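Local coordinates for natterin-like protein (Lethenteron camtschaticum, PDB 6IUL) that probably binds glycans on target cells through a jacalin-like lectin module and perforates their membranes through an aerolysin-type pore-forming module, at residues Val3-Leu8 and Asn287-Asp292; Asn144-Ser149 and Leu281-Val286; Ser20-Glu25 and Ile123-Gln128. All coordinates share one frame; numbering follows the deposited sequence.

Interaction 1. Residues Val3-Leu8 and Asn287-Asp292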
# COMPACT_ATOMS: atom_id res chain seq x y z
N VAL A 3 -5.64 6.18 -36.46
CA VAL A 3 -4.52 6.11 -35.52
C VAL A 3 -4.21 4.69 -35.08
O VAL A 3 -5.08 3.82 -35.12
CB VAL A 3 -4.71 7.01 -34.26
CG1 VAL A 3 -4.73 8.47 -34.63
CG2 VAL A 3 -5.98 6.63 -33.51
N TYR A 4 -2.97 4.48 -34.62
CA TYR A 4 -2.48 3.16 -34.25
C TYR A 4 -1.86 3.16 -32.84
O TYR A 4 -1.35 4.18 -32.37
CB TYR A 4 -1.43 2.70 -35.29
CG TYR A 4 -1.95 2.69 -36.71
CD1 TYR A 4 -2.64 1.59 -37.21
CD2 TYR A 4 -1.80 3.81 -37.54
CE1 TYR A 4 -3.14 1.58 -38.51
CE2 TYR A 4 -2.27 3.80 -38.85
CZ TYR A 4 -2.94 2.69 -39.32
OH TYR A 4 -3.42 2.69 -40.61
N PRO A 5 -1.92 2.01 -32.17
CA PRO A 5 -1.36 1.88 -30.84
C PRO A 5 0.16 1.75 -30.79
O PRO A 5 0.74 1.91 -29.71
CB PRO A 5 -2.01 0.59 -30.32
CG PRO A 5 -2.29 -0.22 -31.54
CD PRO A 5 -2.60 0.77 -32.63
N THR A 6 0.79 1.46 -31.95
CA THR A 6 2.23 1.30 -32.04
C THR A 6 2.83 2.15 -33.15
O THR A 6 2.16 2.57 -34.05
CB THR A 6 2.67 -0.15 -32.26
OG1 THR A 6 2.27 -0.59 -33.56
CG2 THR A 6 2.08 -1.08 -31.27
N THR A 7 4.12 2.46 -33.02
CA THR A 7 4.84 3.25 -33.99
C THR A 7 6.16 2.54 -34.28
O THR A 7 6.81 1.99 -33.36
CB THR A 7 5.10 4.71 -33.51
OG1 THR A 7 5.91 5.38 -34.46
CG2 THR A 7 5.84 4.78 -32.17
N LEU A 8 6.55 2.57 -35.56
CA LEU A 8 7.69 1.82 -36.06
C LEU A 8 8.34 2.58 -37.22
O LEU A 8 7.65 2.90 -38.23
CB LEU A 8 7.19 0.49 -36.59
CG LEU A 8 8.21 -0.36 -37.34
CD1 LEU A 8 9.44 -0.70 -36.47
CD2 LEU A 8 7.49 -1.63 -37.80
N ASN A 287 -3.26 9.02 -28.23
CA ASN A 287 -3.85 9.29 -29.53
C ASN A 287 -5.25 8.66 -29.70
O ASN A 287 -5.86 8.81 -30.73
CB ASN A 287 -2.92 8.85 -30.68
CG ASN A 287 -2.74 7.34 -30.76
OD1 ASN A 287 -3.45 6.56 -30.10
ND2 ASN A 287 -1.81 6.92 -31.60
N GLY A 288 -5.73 7.95 -28.70
CA GLY A 288 -7.06 7.31 -28.77
C GLY A 288 -7.06 5.84 -29.17
O GLY A 288 -8.05 5.14 -28.97
N ALA A 289 -5.95 5.32 -29.71
CA ALA A 289 -5.92 3.91 -30.08
C ALA A 289 -5.72 3.11 -28.82
O ALA A 289 -5.45 3.67 -27.78
CB ALA A 289 -4.81 3.62 -31.12
N SER A 290 -5.81 1.78 -28.93
CA SER A 290 -5.65 0.94 -27.79
C SER A 290 -5.10 -0.45 -28.16
O SER A 290 -5.05 -0.86 -29.32
CB SER A 290 -7.00 0.78 -27.04
OG SER A 290 -7.87 -0.04 -27.79
N LEU A 291 -4.71 -1.16 -27.12
CA LEU A 291 -4.06 -2.46 -27.21
C LEU A 291 -4.64 -3.38 -26.13
O LEU A 291 -4.63 -3.04 -24.94
CB LEU A 291 -2.59 -2.25 -26.91
CG LEU A 291 -1.61 -3.24 -27.46
CD1 LEU A 291 -1.74 -3.23 -28.98
CD2 LEU A 291 -0.21 -2.86 -27.02
N ASP A 292 -5.13 -4.54 -26.54
CA ASP A 292 -5.69 -5.52 -25.63
C ASP A 292 -4.79 -6.73 -25.49
O ASP A 292 -4.26 -7.24 -26.48
CB ASP A 292 -7.05 -5.97 -26.13
CG ASP A 292 -8.12 -4.87 -26.00
OD1 ASP A 292 -7.82 -3.75 -25.50
OD2 ASP A 292 -9.28 -5.13 -26.37
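Asn287 reaches across to Tyr4 with its side-chain amide. The bond to its CB points toward the 3-8 segment. CG sits between the backbone N and the carbonyl carbon (chi1 67°) and lies 4.0 Å from Val3 CB. At the tip the two amide atoms do different work. ND2 donates to Tyr4 O at 2.9 Å. The bond is nearly straight, with 167° at the hydrogen, and Tyr4 O lies close to the amide plane. OD1 turns back on its own chain and accepts from Ala289 N at 2.8 Å. This second bond closes an Asx turn, and Gly288 within it has a positive phi. The amide is thus held from both ends, which fixes its rotation. Tyr4 O also takes a bond from Asn144 ND2. The contact ties residues 3-5, which lead into strand 6-12 of the lectin part, to the turn between strands 260-285 and 290-313 of the aerolysin-type part. Around the amide the packing is apolar. Ala289 CB presses on the Tyr4-Pro5 peptide, 3.4 Å from Tyr4 C. Val3 CG2 lies 4.0 Å from Ala289 CB and also touches Asn287 O. The Pro5 ring sits further along: its CB is 3.5 Å from Ser290 O. Its CG meets Leu291 CD1 at 4.0 Å, and these two side chains cross at about a right angle.

Interaction 2. Residues Asn144-Ser149 and Leu281-Val286. Unlike the reference sequence in segment 281-286: Val286 (reference Met).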
# COMPACT_ATOMS: atom_id res chain seq x y z
N ASN A 144 2.75 3.71 -28.54
CA ASN A 144 2.61 5.17 -28.56
C ASN A 144 2.34 5.67 -27.14
O ASN A 144 2.06 4.88 -26.23
CB ASN A 144 1.50 5.57 -29.52
CG ASN A 144 1.99 5.70 -30.94
OD1 ASN A 144 2.98 6.38 -31.16
ND2 ASN A 144 1.23 5.15 -31.92
N ALA A 145 2.43 6.99 -26.93
CA ALA A 145 2.30 7.56 -25.64
C ALA A 145 1.00 7.06 -24.96
O ALA A 145 -0.07 7.03 -25.59
CB ALA A 145 2.30 9.06 -25.70
N ILE A 146 1.13 6.65 -23.69
CA ILE A 146 0.09 5.94 -22.99
C ILE A 146 -0.71 6.87 -22.08
O ILE A 146 -0.14 7.69 -21.35
CB ILE A 146 0.68 4.82 -22.14
CG1 ILE A 146 1.24 3.74 -23.08
CG2 ILE A 146 -0.35 4.21 -21.20
CD1 ILE A 146 2.10 2.68 -22.37
N LYS A 147 -2.04 6.72 -22.14
CA LYS A 147 -2.96 7.42 -21.27
C LYS A 147 -3.30 6.55 -20.06
O LYS A 147 -3.30 7.04 -18.95
CB LYS A 147 -4.25 7.77 -21.99
CG LYS A 147 -5.28 8.43 -21.07
CD LYS A 147 -6.51 8.96 -21.79
CE LYS A 147 -7.47 9.51 -20.73
NZ LYS A 147 -8.74 10.07 -21.29
N SER A 148 -3.63 5.29 -20.29
CA SER A 148 -3.97 4.38 -19.16
C SER A 148 -3.72 2.92 -19.46
O SER A 148 -3.69 2.50 -20.60
CB SER A 148 -5.45 4.55 -18.76
OG SER A 148 -6.34 4.15 -19.84
N SER A 149 -3.61 2.15 -18.40
CA SER A 149 -3.38 0.70 -18.47
C SER A 149 -4.24 0.07 -17.42
O SER A 149 -3.98 0.20 -16.22
CB SER A 149 -1.92 0.38 -18.18
OG SER A 149 -1.11 0.90 -19.20
N LEU A 281 -6.16 -6.94 -20.16
CA LEU A 281 -5.38 -5.72 -20.01
C LEU A 281 -5.65 -4.82 -21.20
O LEU A 281 -5.40 -5.21 -22.35
CB LEU A 281 -3.90 -6.03 -19.89
CG LEU A 281 -2.97 -4.80 -19.95
CD1 LEU A 281 -3.22 -3.93 -18.76
CD2 LEU A 281 -1.53 -5.23 -19.97
N ARG A 282 -6.19 -3.64 -20.96
CA ARG A 282 -6.36 -2.68 -22.03
C ARG A 282 -5.47 -1.47 -21.80
O ARG A 282 -5.61 -0.75 -20.80
CB ARG A 282 -7.80 -2.21 -22.13
CG ARG A 282 -8.00 -1.11 -23.15
CD ARG A 282 -9.45 -0.95 -23.56
NE ARG A 282 -9.88 -2.12 -24.34
CZ ARG A 282 -11.13 -2.54 -24.44
NH1 ARG A 282 -12.13 -1.92 -23.81
NH2 ARG A 282 -11.41 -3.58 -25.20
N ILE A 283 -4.59 -1.23 -22.76
CA ILE A 283 -3.73 -0.07 -22.75
C ILE A 283 -4.30 0.93 -23.74
O ILE A 283 -4.38 0.65 -24.91
CB ILE A 283 -2.31 -0.44 -23.15
CG1 ILE A 283 -1.74 -1.42 -22.12
CG2 ILE A 283 -1.43 0.82 -23.29
CD1 ILE A 283 -0.42 -2.05 -22.51
N THR A 284 -4.65 2.10 -23.25
CA THR A 284 -5.19 3.14 -24.08
C THR A 284 -4.15 4.22 -24.25
O THR A 284 -3.61 4.76 -23.27
CB THR A 284 -6.47 3.71 -23.44
OG1 THR A 284 -7.40 2.62 -23.23
CG2 THR A 284 -7.11 4.79 -24.32
N CYS A 285 -3.90 4.55 -25.52
CA CYS A 285 -2.92 5.58 -25.86
C CYS A 285 -3.53 6.98 -25.85
O CYS A 285 -4.74 7.14 -26.02
CB CYS A 285 -2.36 5.30 -27.26
SG CYS A 285 -1.45 3.77 -27.38
N VAL A 286 -2.67 7.97 -25.65
CA VAL A 286 -3.04 9.37 -25.80
C VAL A 286 -3.70 9.67 -27.14
O VAL A 286 -4.62 10.46 -27.18
CB VAL A 286 -1.78 10.26 -25.65
CG1 VAL A 286 -2.06 11.72 -25.94
CG2 VAL A 286 -1.24 10.15 -24.25
O HOH W 1 -7.10 1.70 -20.81
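Residues 146-149 run antiparallel to 283-285, and the chain turns a corner at Lys147, where a classic beta bulge with Ser148 shifts the register by one. Both bulge residues face Thr284. Thr284 O accepts from Lys147 N at 2.8 Å and from Ser148 N at 3.0 Å, both in its carbonyl plane. Thr284 N returns a bond to Ser148 O. Beyond the bulge, Val286 N donates to Ala145 O at 2.8 Å. Ser148 and Thr284 put their side chains on one face. Their hydroxyls do not meet directly. One water joins them, 2.7 Å from Ser148 OG and 2.6 Å from Thr284 OG1, and it also donates to Arg282 O. Ser148 OG can reach it because it stands between its own backbone N and carbonyl carbon (chi1 64°). Ser149 and Ile283 share the other face, where Ser149 OG lies 3.8 Å from Ile283 CG1. Ile146 crosses Ile283 at a slant, its CG1 4.0 Å from Ile283 CG2. At the far end Ala145 CB touches Val286 CG2. Phe210 packs on Ile146, Ser149 and Ile283. Ile146 N bonds to Ser191 OG of the second subunit. Glu189 and Thr249 of the second subunit pack on Ala145 and Val286. Within the sheet, strand 260-285 lies between strands 135-155 and 290-313 here. Strand 135-155 also pairs in parallel with strand 212-223, through a backbone bond of Ser149 with Ser213.

Interaction 3. Residues Ser20-Glu25 and Ile123-Gln128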
# COMPACT_ATOMS: atom_id res chain seq x y z
N SER A 20 9.84 -9.91 -38.08
CA SER A 20 9.14 -9.17 -37.03
C SER A 20 9.14 -9.96 -35.75
O SER A 20 8.74 -11.09 -35.74
CB SER A 20 7.68 -8.88 -37.45
OG SER A 20 7.08 -7.91 -36.59
N PHE A 21 9.60 -9.35 -34.66
CA PHE A 21 9.66 -10.00 -33.37
C PHE A 21 8.97 -9.00 -32.45
O PHE A 21 9.53 -7.93 -32.10
CB PHE A 21 11.13 -10.23 -32.95
CG PHE A 21 11.30 -10.93 -31.64
CD1 PHE A 21 10.75 -12.17 -31.45
CD2 PHE A 21 12.00 -10.34 -30.60
CE1 PHE A 21 10.89 -12.81 -30.25
CE2 PHE A 21 12.13 -10.98 -29.39
CZ PHE A 21 11.61 -12.22 -29.22
N ASN A 22 7.75 -9.35 -32.06
CA ASN A 22 6.81 -8.39 -31.47
C ASN A 22 6.08 -9.00 -30.30
O ASN A 22 5.46 -10.03 -30.46
CB ASN A 22 5.82 -7.99 -32.56
CG ASN A 22 4.88 -6.89 -32.14
OD1 ASN A 22 4.82 -6.53 -30.98
ND2 ASN A 22 4.13 -6.32 -33.09
N GLY A 23 6.11 -8.36 -29.14
CA GLY A 23 5.37 -8.84 -27.95
C GLY A 23 3.95 -8.30 -27.82
O GLY A 23 3.29 -8.49 -26.79
N GLN A 24 3.47 -7.64 -28.86
CA GLN A 24 2.13 -7.00 -28.87
C GLN A 24 0.97 -7.80 -28.30
O GLN A 24 0.19 -7.26 -27.53
CB GLN A 24 1.73 -6.62 -30.31
CG GLN A 24 0.53 -5.69 -30.38
CD GLN A 24 0.52 -4.84 -31.64
OE1 GLN A 24 1.55 -4.65 -32.29
NE2 GLN A 24 -0.63 -4.35 -32.02
N GLU A 25 0.87 -9.07 -28.67
CA GLU A 25 -0.31 -9.89 -28.31
C GLU A 25 -0.48 -10.11 -26.82
O GLU A 25 -1.62 -10.19 -26.35
CB GLU A 25 -0.27 -11.24 -29.00
CG GLU A 25 -0.30 -11.07 -30.51
CD GLU A 25 -0.33 -12.40 -31.29
OE1 GLU A 25 -0.21 -13.52 -30.70
OE2 GLU A 25 -0.49 -12.30 -32.53
N ILE A 123 8.28 2.58 -24.43
CA ILE A 123 8.14 1.19 -24.06
C ILE A 123 8.18 0.38 -25.34
O ILE A 123 7.30 0.50 -26.18
CB ILE A 123 6.79 0.91 -23.36
CG1 ILE A 123 6.54 1.82 -22.14
CG2 ILE A 123 6.67 -0.53 -22.99
CD1 ILE A 123 7.56 1.67 -21.10
N CYS A 124 9.19 -0.45 -25.48
CA CYS A 124 9.44 -1.15 -26.69
C CYS A 124 8.87 -2.57 -26.69
O CYS A 124 9.00 -3.28 -25.68
CB CYS A 124 10.93 -1.19 -26.97
SG CYS A 124 11.42 -2.07 -28.49
N LEU A 125 8.20 -2.95 -27.79
CA LEU A 125 7.59 -4.28 -27.92
C LEU A 125 8.44 -5.24 -28.73
O LEU A 125 8.11 -6.43 -28.83
CB LEU A 125 6.23 -4.19 -28.59
CG LEU A 125 5.07 -3.54 -27.81
CD1 LEU A 125 3.91 -3.27 -28.73
CD2 LEU A 125 4.68 -4.40 -26.62
N GLY A 126 9.54 -4.78 -29.33
CA GLY A 126 10.40 -5.66 -30.12
C GLY A 126 10.97 -4.91 -31.33
O GLY A 126 11.09 -3.66 -31.33
N VAL A 127 11.28 -5.66 -32.39
CA VAL A 127 11.91 -5.10 -33.59
C VAL A 127 11.30 -5.62 -34.87
O VAL A 127 10.64 -6.64 -34.87
CB VAL A 127 13.41 -5.42 -33.66
CG1 VAL A 127 14.14 -4.79 -32.49
CG2 VAL A 127 13.62 -6.94 -33.69
N GLN A 128 11.53 -4.91 -35.96
CA GLN A 128 11.02 -5.33 -37.24
C GLN A 128 11.91 -4.77 -38.30
O GLN A 128 12.39 -3.62 -38.19
CB GLN A 128 9.58 -4.80 -37.45
CG GLN A 128 8.90 -5.28 -38.73
CD GLN A 128 7.37 -5.08 -38.69
OE1 GLN A 128 6.72 -5.48 -37.72
NE2 GLN A 128 6.82 -4.45 -39.72
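Phe21 and Val127 pair in the buried part of this contact. They are an antiparallel hydrogen-bonded pair. Phe21 N donates to Val127 O at 2.9 Å, almost in line at 176°. The return bond, Val127 N to Phe21 O, is more bent at 140°. Their side chains lie on the same face, with Phe21 CB 4.2 Å from Val127 CG2. The Phe21 ring goes on into the interior, because CG is anti to the backbone N (chi1 -179°). There it packs on Val47, Leu49, Glu55 and Phe57. The backbones also come close at Gly126, whose CA makes a CH...O contact of 3.1 Å to Phe21 O. Leu125 belongs to the packed part too. Its methyls lie against the Gly23-Gln24 backbone, with CD2 4.1 Å from Gln24 N. Strands 17-22 and 124-131 belong to the jacalin-like lectin module, and strands 42-49 and 54-58 of another of its sheets cover the Phe21 face. This is the packing of sheets expected in a jacalin-type beta-prism. The face of Ser20 and Gln128 is more open. Ser20 is exposed, and its OG donates to Gln128 OE1 at 2.7 Å, coming from above the carbonyl plane. Strand 17-22 ends in a turn at Gly23. Gly23 N still bonds to Leu125 O at 2.8 Å. Asn22 OD1 then accepts from Gln24 N, an Asx turn, while Asn22 ND2 donates a longer bond to Gln24 OE1. The same OD1 lies 3.6 Å from Leu125 CB.

Overall arrangement
All three contacts reach one branched sheet that spans the lectin and aerolysin-type parts. Interactions 1 and 2 are neighbours, with centres 8 Å apart. Besides the bond from Asn144 to Tyr4, they touch through Leu291 O and Ile283 N at 2.8 Å. Interaction 3 lies in the lectin module, its centre about 13 Å from that of interaction 1. Gln24 of interaction 3 reaches interaction 1: its NE2 is 3.4 Å from Leu291 CD1. Thr6 CG2 also packs on Leu125 CD1, at 3.8 Å. Interactions 2 and 3 do not touch, and their centres are 16 Å apart. Strand 135-155 links them, pairing with strands 124-131 and 260-285.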